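Long-range contacts in hypothetical hydrolase (Bacteroides thetaiotaomicron, PDB 3TC9), which is of unproven activity but is probably an auxiliary nutrient-binding protein, joining an immunoglobulin-like IPT/TIG domain to a six-bladed beta-propeller: residues S21-K26 against T95-K100; C69-K74 against E99-Q104. All coordinates share one frame; numbering follows the deposited sequence.

Interaction 1. Residues S21-K26 against T95-K100; sequences SEFSPK and TEANEK. With EDO (1,2-ethanediol), chain S.
The amine of Lys26 is gripped from two sides, though by long bonds: NZ forms a weak salt bridge with Glu99 OE1 at 3.3 Å and gives an equally weak hydrogen bond to the backbone oxygen of Phe23. This joins the first strand of an immunoglobulin-like IPT/TIG domain, strand 19-28, to the chain that leaves strand 91-96. A bend at chi2 folds the lysine back along its own strand, and NZ ends 3.6 Å above the plane of the Phe23 ring, over its centre. Lys26 and Glu99 meet with their side chains crossing at about a right angle, on the exposed side of the contact.

Beneath the amine lies the buried part. With chi1 at 63°, CG of Phe23 sits between the backbone N and the carbonyl carbon, and the ring reaches across to residues 97-100. Its CE2 corner approaches Glu99 O to 3.3 Å, so that carbonyl meets the ring at its edge. Ala97 CB comes in obliquely, 4.1 Å from Phe23 CE2, and Ile80 touches both residues, while Leu36 of strand 33-39 also packs on the ring. A serine in place of Phe23 would probably open a gap beside Ala97 and Glu99 CB and leave the lysine amine without the ring face beneath it.

Before Pro25 the peptide bond is cis, and just past it an ethanediol, probably from the crystallisation liquor, accepts a weak hydrogen bond from Lys26 N to its O2, at 3.3 Å with an N-H...O angle of 145°.

Interaction 2. Residues C69-K74 against E99-Q104; sequences CVVPAK and EKFVYQ
Val71 and Tyr103 mark the nearest backbone approach, their CA atoms 9.0 Å apart, and no hydrogen bond joins the segments; side chains of 99-104 meet Val71 and, farther on, the backbone of Pro72 and Ala73. Residues 69-74 run off the end of strand 66-70 into a loop, while 99-104 lead into the short strand 102-103. The CB atoms of Phe101 and Tyr103 both point toward 69-74, and Val102 between them packs instead on Glu27 and on Ser349 of the second subunit.

Val71 uses its two methyls differently. CG1, anti to the backbone N (chi1 169°), bridges the two rings, touching Tyr103 CE2 at 3.6 Å and Phe101 CE2 at 3.9 Å. CG2 takes the face of Phe101: it stands 4.1 Å from the ring centroid and 21° off the normal, a CH-pi contact displaced toward the rim of the ring. Met34 of strand 33-39 touches both Val71 and Phe101, so the valine and the phenylalanine belong to the apolar interior of the immunoglobulin-like IPT/TIG domain, at the end that faces the beta-propeller.

Tyr103 lies farther along, sliding past Val71 in the opposite direction. The carbonyl of Pro72 meets the edge of its ring, with Pro72 O 3.5 Å from Tyr103 CE2, and Tyr76 packs edge-to-face with the same ring. At the far end Ala73 CA is 3.7 Å from Tyr103 OH. That hydroxyl is hydrogen-bonded to Glu429 OE1, a residue just past the last propeller strand, 422-428. One residue on, Gln104 NE2 hydrogen-bonds to Lys346 O of the second subunit.

From the N terminus, strand 19-28 comes first, and interaction 1 closes a long excursion of 68 residues when the chain returns at 95-100. Interaction 2 begins within that excursion, at 69-74, and closes a shorter one of 24 residues at 99-104. Because its second segment ends slightly beyond that of interaction 1, the two loops overlap in a staggered way, sharing Glu99 and Lys100. Strand 102-103 then runs parallel to strand 19-28, with a probable hydrogen bond between Lys26 O and Val102 N (2.9 Å). Together the contacts tie the final segment of the IPT/TIG domain to its first strand, the end of strand 66-70 and the loop after it, before the chain enters the propeller.

Interaction 1. Residues S21-K26 against T95-K100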
loop_
_atom_site.group_PDB
_atom_site.type_symbol
_atom_site.label_atom_id
_atom_site.label_comp_id
_atom_site.label_asym_id
_atom_site.label_seq_id
_atom_site.Cartn_x
_atom_site.Cartn_y
_atom_site.Cartn_z
ATOM N N SER B 21 0.921 -17.849 35.632
ATOM C CA SER B 21 1.399 -19.071 34.994
ATOM C C SER B 21 1.132 -19.018 33.482
ATOM O O SER B 21 1.957 -19.503 32.711
ATOM C CB SER B 21 0.770 -20.313 35.619
ATOM O OG SER B 21 -0.638 -20.347 35.485
ATOM N N GLU B 22 -0.002 -18.439 33.058
ATOM C CA GLU B 22 -0.321 -18.288 31.639
ATOM C C GLU B 22 -1.506 -17.353 31.413
ATOM O O GLU B 22 -2.240 -17.005 32.346
ATOM C CB GLU B 22 -0.565 -19.653 30.920
ATOM C CG GLU B 22 -1.788 -20.457 31.338
ATOM C CD GLU B 22 -1.899 -21.827 30.690
ATOM O OE1 GLU B 22 -0.869 -22.537 30.627
ATOM O OE2 GLU B 22 -3.021 -22.195 30.267
ATOM N N PHE B 23 -1.675 -16.950 30.166
ATOM C CA PHE B 23 -2.776 -16.092 29.754
ATOM C C PHE B 23 -3.270 -16.501 28.374
ATOM O O PHE B 23 -2.516 -17.049 27.577
ATOM C CB PHE B 23 -2.402 -14.594 29.794
ATOM C CG PHE B 23 -1.298 -14.151 28.868
ATOM C CD1 PHE B 23 -1.574 -13.773 27.563
ATOM C CD2 PHE B 23 0.020 -14.093 29.309
ATOM C CE1 PHE B 23 -0.547 -13.397 26.696
ATOM C CE2 PHE B 23 1.041 -13.686 28.451
ATOM C CZ PHE B 23 0.750 -13.353 27.145
ATOM N N SER B 24 -4.536 -16.194 28.085
ATOM C CA SER B 24 -5.141 -16.460 26.787
ATOM C C SER B 24 -6.260 -15.437 26.500
ATOM O O SER B 24 -6.923 -15.008 27.436
ATOM C CB SER B 24 -5.667 -17.890 26.714
ATOM O OG SER B 24 -6.884 -18.065 27.424
ATOM N N PRO B 25 -6.507 -15.059 25.216
ATOM C CA PRO B 25 -5.738 -15.442 24.022
ATOM C C PRO B 25 -4.394 -14.721 24.007
ATOM O O PRO B 25 -4.235 -13.675 24.675
ATOM C CB PRO B 25 -6.647 -15.016 22.866
ATOM C CG PRO B 25 -7.400 -13.826 23.406
ATOM C CD PRO B 25 -7.567 -14.082 24.893
ATOM N N LYS B 26 -3.424 -15.286 23.237
ATOM C CA LYS B 26 -2.073 -14.740 23.124
ATOM C C LYS B 26 -2.060 -13.488 22.227
ATOM O O LYS B 26 -1.141 -12.675 22.295
ATOM C CB LYS B 26 -1.098 -15.808 22.584
ATOM C CG LYS B 26 -0.817 -16.989 23.552
ATOM C CD LYS B 26 0.253 -16.673 24.599
ATOM C CE LYS B 26 0.261 -17.687 25.709
ATOM N NZ LYS B 26 0.772 -17.093 26.972
ATOM N N THR B 95 3.803 -9.114 40.417
ATOM C CA THR B 95 4.252 -10.166 39.507
ATOM C C THR B 95 4.166 -9.655 38.060
ATOM O O THR B 95 3.665 -8.563 37.802
ATOM C CB THR B 95 3.503 -11.516 39.746
ATOM O OG1 THR B 95 4.168 -12.556 39.039
ATOM C CG2 THR B 95 2.055 -11.484 39.315
ATOM N N GLU B 96 4.709 -10.429 37.140
ATOM C CA GLU B 96 4.748 -10.108 35.723
ATOM C C GLU B 96 4.630 -11.394 34.911
ATOM O O GLU B 96 5.084 -12.458 35.361
ATOM C CB GLU B 96 6.087 -9.399 35.438
ATOM C CG GLU B 96 6.077 -8.481 34.225
ATOM C CD GLU B 96 7.324 -7.638 34.016
ATOM O OE1 GLU B 96 8.020 -7.305 35.009
ATOM O OE2 GLU B 96 7.571 -7.270 32.842
ATOM N N ALA B 97 4.035 -11.307 33.719
ATOM C CA ALA B 97 3.944 -12.452 32.809
ATOM C C ALA B 97 5.272 -12.615 32.044
ATOM O O ALA B 97 5.953 -11.614 31.796
ATOM C CB ALA B 97 2.796 -12.253 31.838
ATOM N N ASN B 98 5.649 -13.859 31.673
ATOM C CA ASN B 98 6.892 -14.081 30.922
ATOM C C ASN B 98 6.775 -13.706 29.445
ATOM O O ASN B 98 7.769 -13.365 28.806
ATOM C CB ASN B 98 7.338 -15.528 31.007
ATOM C CG ASN B 98 7.875 -15.903 32.339
ATOM O OD1 ASN B 98 7.383 -16.843 32.964
ATOM N ND2 ASN B 98 8.880 -15.169 32.801
ATOM N N GLU B 99 5.578 -13.831 28.895
ATOM C CA GLU B 99 5.309 -13.530 27.496
ATOM C C GLU B 99 4.515 -12.239 27.364
ATOM O O GLU B 99 3.737 -11.877 28.241
ATOM C CB GLU B 99 4.525 -14.676 26.843
ATOM C CG GLU B 99 5.329 -15.915 26.534
ATOM C CD GLU B 99 4.686 -16.773 25.469
ATOM O OE1 GLU B 99 3.838 -17.615 25.837
ATOM O OE2 GLU B 99 4.999 -16.587 24.271
ATOM N N LYS B 100 4.692 -11.565 26.253
ATOM C CA LYS B 100 3.966 -10.347 25.915
ATOM C C LYS B 100 2.729 -10.700 25.096
ATOM O O LYS B 100 2.773 -11.642 24.305
ATOM C CB LYS B 100 4.878 -9.398 25.113
ATOM C CG LYS B 100 5.997 -8.770 25.921
ATOM C CD LYS B 100 6.801 -7.808 25.035
ATOM C CE LYS B 100 7.918 -7.106 25.784
ATOM N NZ LYS B 100 7.487 -5.801 26.369
HETATM C C1 EDO S . -4.957 -17.394 20.735
HETATM O O1 EDO S . -4.321 -16.418 19.878
HETATM C C2 EDO S . -3.928 -18.168 21.558
HETATM O O2 EDO S . -4.392 -18.392 22.898
#

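Interaction 2. Residues C69-K74 against E99-Q104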
loop_
_atom_site.group_PDB
_atom_site.type_symbol
_atom_site.label_atom_id
_atom_site.label_comp_id
_atom_site.label_asym_id
_atom_site.label_seq_id
_atom_site.Cartn_x
_atom_site.Cartn_y
_atom_site.Cartn_z
ATOM N N CYS B 69 -9.766 -10.081 32.634
ATOM C CA CYS B 69 -9.564 -8.646 32.494
ATOM C C CYS B 69 -9.818 -8.272 31.021
ATOM O O CYS B 69 -10.000 -9.163 30.186
ATOM C CB CYS B 69 -8.188 -8.209 32.989
ATOM S SG CYS B 69 -6.817 -8.946 32.086
ATOM N N VAL B 70 -9.909 -6.974 30.719
ATOM C CA VAL B 70 -10.220 -6.508 29.361
ATOM C C VAL B 70 -9.035 -5.700 28.853
ATOM O O VAL B 70 -8.577 -4.797 29.555
ATOM C CB VAL B 70 -11.557 -5.709 29.349
ATOM C CG1 VAL B 70 -11.932 -5.258 27.933
ATOM C CG2 VAL B 70 -12.688 -6.542 29.950
ATOM N N VAL B 71 -8.494 -6.076 27.669
ATOM C CA VAL B 71 -7.330 -5.393 27.097
ATOM C C VAL B 71 -7.716 -3.927 26.785
ATOM O O VAL B 71 -8.681 -3.689 26.068
ATOM C CB VAL B 71 -6.737 -6.131 25.878
ATOM C CG1 VAL B 71 -5.707 -5.265 25.155
ATOM C CG2 VAL B 71 -6.112 -7.448 26.322
ATOM N N PRO B 72 -7.058 -2.932 27.406
ATOM C CA PRO B 72 -7.459 -1.536 27.139
ATOM C C PRO B 72 -6.843 -0.987 25.837
ATOM O O PRO B 72 -5.971 -1.624 25.236
ATOM C CB PRO B 72 -6.879 -0.790 28.359
ATOM C CG PRO B 72 -5.587 -1.543 28.630
ATOM C CD PRO B 72 -5.896 -2.997 28.330
ATOM N N ALA B 73 -7.242 0.250 25.469
ATOM C CA ALA B 73 -6.651 0.984 24.360
ATOM C C ALA B 73 -5.224 1.376 24.719
ATOM O O ALA B 73 -4.964 1.655 25.891
ATOM C CB ALA B 73 -7.471 2.239 24.086
ATOM N N LYS B 74 -4.310 1.427 23.716
ATOM C CA LYS B 74 -2.911 1.855 23.815
ATOM C C LYS B 74 -2.011 0.834 24.553
ATOM O O LYS B 74 -0.890 1.173 24.963
ATOM C CB LYS B 74 -2.825 3.246 24.476
ATOM C CG LYS B 74 -3.593 4.324 23.737
ATOM C CD LYS B 74 -3.814 5.552 24.607
ATOM C CE LYS B 74 -4.229 6.765 23.790
ATOM N NZ LYS B 74 -5.649 6.712 23.328
ATOM N N GLU B 99 5.578 -13.831 28.895
ATOM C CA GLU B 99 5.309 -13.530 27.496
ATOM C C GLU B 99 4.515 -12.239 27.364
ATOM O O GLU B 99 3.737 -11.877 28.241
ATOM C CB GLU B 99 4.525 -14.676 26.843
ATOM C CG GLU B 99 5.329 -15.915 26.534
ATOM C CD GLU B 99 4.686 -16.773 25.469
ATOM O OE1 GLU B 99 3.838 -17.615 25.837
ATOM O OE2 GLU B 99 4.999 -16.587 24.271
ATOM N N LYS B 100 4.692 -11.565 26.253
ATOM C CA LYS B 100 3.966 -10.347 25.915
ATOM C C LYS B 100 2.729 -10.700 25.096
ATOM O O LYS B 100 2.773 -11.642 24.305
ATOM C CB LYS B 100 4.878 -9.398 25.113
ATOM C CG LYS B 100 5.997 -8.770 25.921
ATOM C CD LYS B 100 6.801 -7.808 25.035
ATOM C CE LYS B 100 7.918 -7.106 25.784
ATOM N NZ LYS B 100 7.487 -5.801 26.369
ATOM N N PHE B 101 1.626 -9.961 25.294
ATOM C CA PHE B 101 0.389 -10.107 24.520
ATOM C C PHE B 101 0.606 -9.440 23.132
ATOM O O PHE B 101 1.227 -8.371 23.059
ATOM C CB PHE B 101 -0.783 -9.469 25.292
ATOM C CG PHE B 101 -2.077 -9.320 24.534
ATOM C CD1 PHE B 101 -2.958 -10.388 24.413
ATOM C CD2 PHE B 101 -2.419 -8.107 23.939
ATOM C CE1 PHE B 101 -4.157 -10.247 23.700
ATOM C CE2 PHE B 101 -3.622 -7.961 23.253
ATOM C CZ PHE B 101 -4.479 -9.026 23.145
ATOM N N VAL B 102 0.094 -10.053 22.053
ATOM C CA VAL B 102 0.302 -9.511 20.699
ATOM C C VAL B 102 -0.914 -8.671 20.306
ATOM O O VAL B 102 -2.012 -9.183 20.102
ATOM C CB VAL B 102 0.693 -10.615 19.666
ATOM C CG1 VAL B 102 0.970 -10.017 18.278
ATOM C CG2 VAL B 102 1.925 -11.376 20.157
ATOM N N TYR B 103 -0.711 -7.354 20.298
ATOM C CA TYR B 103 -1.761 -6.370 20.033
ATOM C C TYR B 103 -1.821 -6.046 18.538
ATOM O O TYR B 103 -0.814 -5.729 17.882
ATOM C CB TYR B 103 -1.498 -5.079 20.837
ATOM C CG TYR B 103 -2.682 -4.158 21.043
ATOM C CD1 TYR B 103 -3.104 -3.291 20.035
ATOM C CD2 TYR B 103 -3.311 -4.069 22.285
ATOM C CE1 TYR B 103 -4.183 -2.430 20.228
ATOM C CE2 TYR B 103 -4.363 -3.183 22.501
ATOM C CZ TYR B 103 -4.794 -2.362 21.471
ATOM O OH TYR B 103 -5.809 -1.473 21.706
ATOM N N GLN B 104 -3.027 -6.120 18.032
ATOM C CA GLN B 104 -3.359 -5.789 16.665
ATOM C C GLN B 104 -4.235 -4.530 16.703
ATOM O O GLN B 104 -5.350 -4.582 17.230
ATOM C CB GLN B 104 -4.064 -6.995 15.980
ATOM C CG GLN B 104 -4.730 -6.701 14.612
ATOM C CD GLN B 104 -3.791 -6.392 13.462
ATOM O OE1 GLN B 104 -2.848 -7.144 13.158
ATOM N NE2 GLN B 104 -4.047 -5.286 12.772
#